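Local atomic coordinates of DCN1-like protein 3 (PDB entry 4GBA), a protein that promotes cullin neddylation by helping pass NEDD8 from N-terminally acetylated E2 enzymes to cullin-RBX complexes, and can also inhibit it at the cell membrane. Residues T40-L45 against V129-N134; L125-F130 against Q140-L145. One frame throughout, in Å; residues are numbered along the deposited sequence.

Overall arrangement
All four segments belong to the DCUN1 (PONY) domain, and the two contacts illustrate how one helix can serve two partners. Helix 119-129 is that helix: contact 2 packs residues 125-130 against 140-145 of helix 138-147, close by in sequence, whereas contact 1 joins the end of the same helix and the turn after it to residues 40-45, 84 residues earlier in the chain. The segments overlap at Val129 and Phe130, though only Val129 touches, and only in contact 1. The centres lie about 11 Å apart, with Leu128 packing on Thr40, Glu41, Phe42 and Leu45. Helix 119-129 and helix 42-50 both border the bound peptide of the acetylated E2.

Contact 1: T40-L45 against V129-N134; sequences TEFRVL and VFTQNN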
# COMPACT_ATOMS: atom_id res chain seq x y z
N THR A 40 5.71 -4.73 -7.57
CA THR A 40 5.64 -4.13 -6.24
C THR A 40 5.60 -2.60 -6.29
O THR A 40 5.51 -1.94 -5.25
CB THR A 40 6.85 -4.55 -5.35
OG1 THR A 40 8.06 -4.04 -5.92
CG2 THR A 40 6.94 -6.04 -5.25
N GLU A 41 5.68 -2.03 -7.49
CA GLU A 41 5.77 -0.57 -7.60
C GLU A 41 4.44 0.18 -7.41
O GLU A 41 3.35 -0.41 -7.43
CB GLU A 41 6.47 -0.17 -8.90
CG GLU A 41 5.57 -0.21 -10.13
CD GLU A 41 5.94 0.89 -11.11
OE1 GLU A 41 6.72 0.60 -12.05
OE2 GLU A 41 5.49 2.04 -10.93
N PHE A 42 4.55 1.49 -7.20
CA PHE A 42 3.42 2.36 -6.81
C PHE A 42 2.20 2.31 -7.74
O PHE A 42 1.06 2.26 -7.27
CB PHE A 42 3.95 3.79 -6.63
CG PHE A 42 2.93 4.78 -6.12
CD1 PHE A 42 2.28 4.58 -4.90
CD2 PHE A 42 2.63 5.93 -6.86
CE1 PHE A 42 1.34 5.50 -4.43
CE2 PHE A 42 1.69 6.86 -6.40
CZ PHE A 42 1.05 6.64 -5.17
N ARG A 43 2.42 2.32 -9.05
CA ARG A 43 1.32 2.24 -10.01
C ARG A 43 0.48 0.99 -9.84
O ARG A 43 -0.71 0.99 -10.13
CB ARG A 43 1.82 2.27 -11.44
CG ARG A 43 2.12 3.63 -11.96
CD ARG A 43 3.11 3.51 -13.08
NE ARG A 43 3.79 4.77 -13.31
CZ ARG A 43 4.63 4.98 -14.31
NH1 ARG A 43 4.87 3.98 -15.15
NH2 ARG A 43 5.20 6.17 -14.46
N VAL A 44 1.12 -0.09 -9.39
CA VAL A 44 0.42 -1.36 -9.17
C VAL A 44 -0.47 -1.27 -7.94
O VAL A 44 -1.60 -1.76 -7.95
CB VAL A 44 1.41 -2.55 -9.09
CG1 VAL A 44 0.67 -3.84 -8.76
CG2 VAL A 44 2.19 -2.68 -10.42
N LEU A 45 0.04 -0.62 -6.89
CA LEU A 45 -0.81 -0.27 -5.75
C LEU A 45 -2.01 0.59 -6.23
O LEU A 45 -3.16 0.33 -5.85
CB LEU A 45 0.00 0.46 -4.66
CG LEU A 45 -0.78 0.99 -3.45
CD1 LEU A 45 -1.30 -0.16 -2.56
CD2 LEU A 45 0.06 1.99 -2.65
N VAL A 129 2.95 3.81 -0.28
CA VAL A 129 1.81 4.72 -0.33
C VAL A 129 2.21 6.21 -0.34
O VAL A 129 1.54 7.04 -0.96
CB VAL A 129 0.75 4.39 0.78
CG1 VAL A 129 1.24 4.82 2.16
CG2 VAL A 129 -0.60 5.03 0.45
N PHE A 130 3.33 6.53 0.30
CA PHE A 130 3.80 7.91 0.36
C PHE A 130 4.72 8.30 -0.80
O PHE A 130 5.31 9.37 -0.80
CB PHE A 130 4.52 8.19 1.70
CG PHE A 130 3.58 8.38 2.87
CD1 PHE A 130 2.72 9.47 2.92
CD2 PHE A 130 3.57 7.48 3.93
CE1 PHE A 130 1.86 9.66 3.99
CE2 PHE A 130 2.71 7.66 5.01
CZ PHE A 130 1.85 8.75 5.04
N THR A 131 4.82 7.42 -1.80
CA THR A 131 5.69 7.63 -2.96
C THR A 131 5.72 9.07 -3.50
O THR A 131 6.80 9.64 -3.69
CB THR A 131 5.36 6.62 -4.11
OG1 THR A 131 5.70 5.28 -3.70
CG2 THR A 131 6.13 6.95 -5.36
N GLN A 132 4.56 9.68 -3.75
CA GLN A 132 4.54 11.02 -4.35
C GLN A 132 4.71 12.15 -3.34
O GLN A 132 4.93 13.30 -3.71
CB GLN A 132 3.26 11.25 -5.16
CG GLN A 132 2.98 10.14 -6.18
CD GLN A 132 2.00 10.56 -7.26
OE1 GLN A 132 2.40 10.99 -8.34
NE2 GLN A 132 0.71 10.40 -6.99
N ASN A 133 4.59 11.83 -2.05
CA ASN A 133 4.58 12.85 -1.01
C ASN A 133 5.18 12.33 0.29
O ASN A 133 4.45 11.99 1.22
CB ASN A 133 3.15 13.37 -0.75
CG ASN A 133 2.17 12.25 -0.31
OD1 ASN A 133 2.44 11.05 -0.49
ND2 ASN A 133 1.04 12.65 0.29
N ASN A 134 6.51 12.27 0.36
CA ASN A 134 7.18 11.85 1.59
C ASN A 134 7.07 12.90 2.69
O ASN A 134 7.59 14.01 2.56
CB ASN A 134 8.66 11.53 1.34
CG ASN A 134 8.93 10.03 1.12
OD1 ASN A 134 8.12 9.32 0.52
ND2 ASN A 134 10.07 9.56 1.61
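Phe42 lays one face of its ring against Thr131, and this CH-pi contact forms the dense part of the junction. Thr131 CB stands 3.8 Å from the ring centroid, only 18° off the ring normal and displaced toward the near end of the ring, with Thr131 CB 3.7 Å from Phe42 CG. With CG anti to the backbone N (chi1 -176°), the ring of Phe42 extends from the first turn of its helix toward the other segment, and the two side chains slide past each other in opposite directions. At the far end of the ring Gln132 crosses at about a right angle, its CG 3.5 Å from Phe42 CE2; ring and amide planes are 52° apart. On the same side of the ring plane as Thr131, Val129 O comes obliquely to 3.8 Å from Phe42 CE1.

Against this close packing, the touch of Leu45 on Val129 is sparse, Leu45 CD2 approaching Val129 CA at 4.0 Å. Toward solvent, Thr131 is exposed although it covers the ring, and its OG1 is hydrogen-bonded to the Leu128 carbonyl, which ties the threonine back to the preceding helix. Gln132 is partly exposed; its amide is held at both ends, NE2 by Leu87 O and OE1 by Lys91 NZ, which should restrain its rotation beside the ring. The turn is a type I beta turn from Phe130 to Asn133, closed by a bond of 2.9 Å from Asn133 N to Phe130 O.

Glu41 is the N-cap of helix 42-50, so the contact joins the start of that helix to the turn after helix 119-129, beside the bound E2 peptide, whose modified side chain packs on Leu45. Helix 76-89 contributes Leu87 against Phe42, while helix 93-107 packs Thr103 against both Leu45 and Val129.

Contact 2: L125-F130 against Q140-L145; sequences LWKLVF and QWLNFL
Trp126 and Trp141 meet as a T-shaped pair, the edge of Trp141 directed at the face of Trp126. The planes stand at 79°, and the six-membered ring of Trp126 and the five-membered ring of Trp141 have centroids 4.6 Å apart. Trp141 projects its indole across the gap with CG anti to the backbone N (chi1 165°); NE1 comes 3.3 Å from Trp126 CZ3. Trp126 has chi1 of -100°, off the usual staggered positions, which with chi2 places its six-membered ring where Trp141 meets it. Leu145 CD1 reaches Trp126 CZ3 at 3.5 Å and also lies over one face of Trp141, filling the corner of the T. Leu142 divides its branches: CD2 rests on Trp126 CB at 3.8 Å, while CD1 meets Lys127 CE at 3.9 Å, where the lysine bends at chi3.

The segment axes run nearly antiparallel, 11.1 Å apart. Helices 119-129 and 138-147, each next to one of the paired strands 117-118 and 154-155, are consistent with the family's EF-hand relationship. Trp126 NE1 is hydrogen-bonded to Tyr100 OH; Trp160 stacks on Trp126 and Phe163 on Trp141. With no hydrogen bond between the segments, cohesion rests on aromatic and apolar packing.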
# COMPACT_ATOMS: atom_id res chain seq x y z
N LEU A 125 4.57 -1.02 2.68
CA LEU A 125 3.36 -0.32 2.23
C LEU A 125 3.37 1.16 2.62
O LEU A 125 2.93 2.00 1.86
CB LEU A 125 2.11 -1.00 2.77
CG LEU A 125 1.82 -2.32 2.08
CD1 LEU A 125 0.56 -2.96 2.64
CD2 LEU A 125 1.70 -2.09 0.57
N TRP A 126 3.91 1.47 3.79
CA TRP A 126 4.07 2.88 4.14
C TRP A 126 4.98 3.61 3.16
O TRP A 126 4.65 4.70 2.71
CB TRP A 126 4.59 3.05 5.56
CG TRP A 126 3.51 3.36 6.55
CD1 TRP A 126 2.44 4.18 6.35
CD2 TRP A 126 3.40 2.85 7.88
NE1 TRP A 126 1.66 4.22 7.48
CE2 TRP A 126 2.23 3.42 8.44
CE3 TRP A 126 4.17 1.98 8.65
CZ2 TRP A 126 1.81 3.14 9.75
CZ3 TRP A 126 3.76 1.70 9.95
CH2 TRP A 126 2.59 2.28 10.49
N LYS A 127 6.12 3.00 2.83
CA LYS A 127 7.04 3.53 1.84
C LYS A 127 6.34 3.70 0.48
O LYS A 127 6.43 4.75 -0.16
CB LYS A 127 8.21 2.57 1.68
CG LYS A 127 9.46 3.15 1.04
CD LYS A 127 10.64 2.18 1.16
CE LYS A 127 10.73 1.56 2.57
NZ LYS A 127 11.90 0.63 2.81
N LEU A 128 5.64 2.66 0.05
CA LEU A 128 4.93 2.68 -1.21
C LEU A 128 3.83 3.77 -1.28
O LEU A 128 3.78 4.57 -2.22
CB LEU A 128 4.35 1.30 -1.53
CG LEU A 128 4.02 1.07 -3.01
CD1 LEU A 128 5.25 1.33 -3.85
CD2 LEU A 128 3.48 -0.33 -3.24
N VAL A 129 2.95 3.81 -0.28
CA VAL A 129 1.81 4.72 -0.33
C VAL A 129 2.21 6.21 -0.34
O VAL A 129 1.54 7.04 -0.96
CB VAL A 129 0.75 4.39 0.78
CG1 VAL A 129 1.24 4.82 2.16
CG2 VAL A 129 -0.60 5.03 0.45
N PHE A 130 3.33 6.53 0.30
CA PHE A 130 3.80 7.91 0.36
C PHE A 130 4.72 8.30 -0.80
O PHE A 130 5.31 9.37 -0.80
CB PHE A 130 4.52 8.19 1.70
CG PHE A 130 3.58 8.38 2.87
CD1 PHE A 130 2.72 9.47 2.92
CD2 PHE A 130 3.57 7.48 3.93
CE1 PHE A 130 1.86 9.66 3.99
CE2 PHE A 130 2.71 7.66 5.01
CZ PHE A 130 1.85 8.75 5.04
N GLN A 140 12.81 8.26 9.15
CA GLN A 140 13.20 7.80 10.49
C GLN A 140 12.18 6.85 11.09
O GLN A 140 12.53 5.88 11.76
CB GLN A 140 13.45 8.98 11.43
CG GLN A 140 14.64 9.84 11.04
CD GLN A 140 15.90 9.02 10.75
OE1 GLN A 140 16.09 7.91 11.26
NE2 GLN A 140 16.78 9.59 9.92
N TRP A 141 10.90 7.12 10.84
CA TRP A 141 9.84 6.25 11.30
C TRP A 141 10.05 4.84 10.76
O TRP A 141 9.85 3.87 11.48
CB TRP A 141 8.46 6.81 10.90
CG TRP A 141 7.32 5.83 11.01
CD1 TRP A 141 6.72 5.15 9.99
CD2 TRP A 141 6.65 5.41 12.21
NE1 TRP A 141 5.73 4.34 10.48
CE2 TRP A 141 5.66 4.48 11.84
CE3 TRP A 141 6.80 5.74 13.57
CZ2 TRP A 141 4.80 3.87 12.77
CZ3 TRP A 141 5.95 5.13 14.49
CH2 TRP A 141 4.97 4.20 14.09
N LEU A 142 10.47 4.73 9.50
CA LEU A 142 10.69 3.42 8.89
C LEU A 142 12.01 2.78 9.34
O LEU A 142 12.13 1.55 9.36
CB LEU A 142 10.61 3.50 7.35
CG LEU A 142 9.28 3.93 6.70
CD1 LEU A 142 9.50 4.21 5.21
CD2 LEU A 142 8.14 2.92 6.90
N ASN A 143 13.01 3.60 9.67
CA ASN A 143 14.24 3.10 10.28
C ASN A 143 13.94 2.52 11.64
O ASN A 143 14.41 1.44 12.00
CB ASN A 143 15.27 4.22 10.45
CG ASN A 143 15.89 4.65 9.13
OD1 ASN A 143 15.91 3.90 8.15
ND2 ASN A 143 16.41 5.88 9.10
N PHE A 144 13.13 3.26 12.40
CA PHE A 144 12.69 2.84 13.72
C PHE A 144 12.01 1.47 13.68
O PHE A 144 12.28 0.61 14.50
CB PHE A 144 11.78 3.93 14.32
CG PHE A 144 10.92 3.46 15.46
CD1 PHE A 144 11.46 3.28 16.72
CD2 PHE A 144 9.57 3.21 15.27
CE1 PHE A 144 10.66 2.86 17.77
CE2 PHE A 144 8.77 2.78 16.32
CZ PHE A 144 9.32 2.60 17.56
N LEU A 145 11.14 1.27 12.69
CA LEU A 145 10.37 0.04 12.60
C LEU A 145 11.16 -1.18 12.11
O LEU A 145 10.81 -2.31 12.44
CB LEU A 145 9.16 0.24 11.68
CG LEU A 145 8.06 1.19 12.14
CD1 LEU A 145 7.04 1.36 11.00
CD2 LEU A 145 7.41 0.66 13.41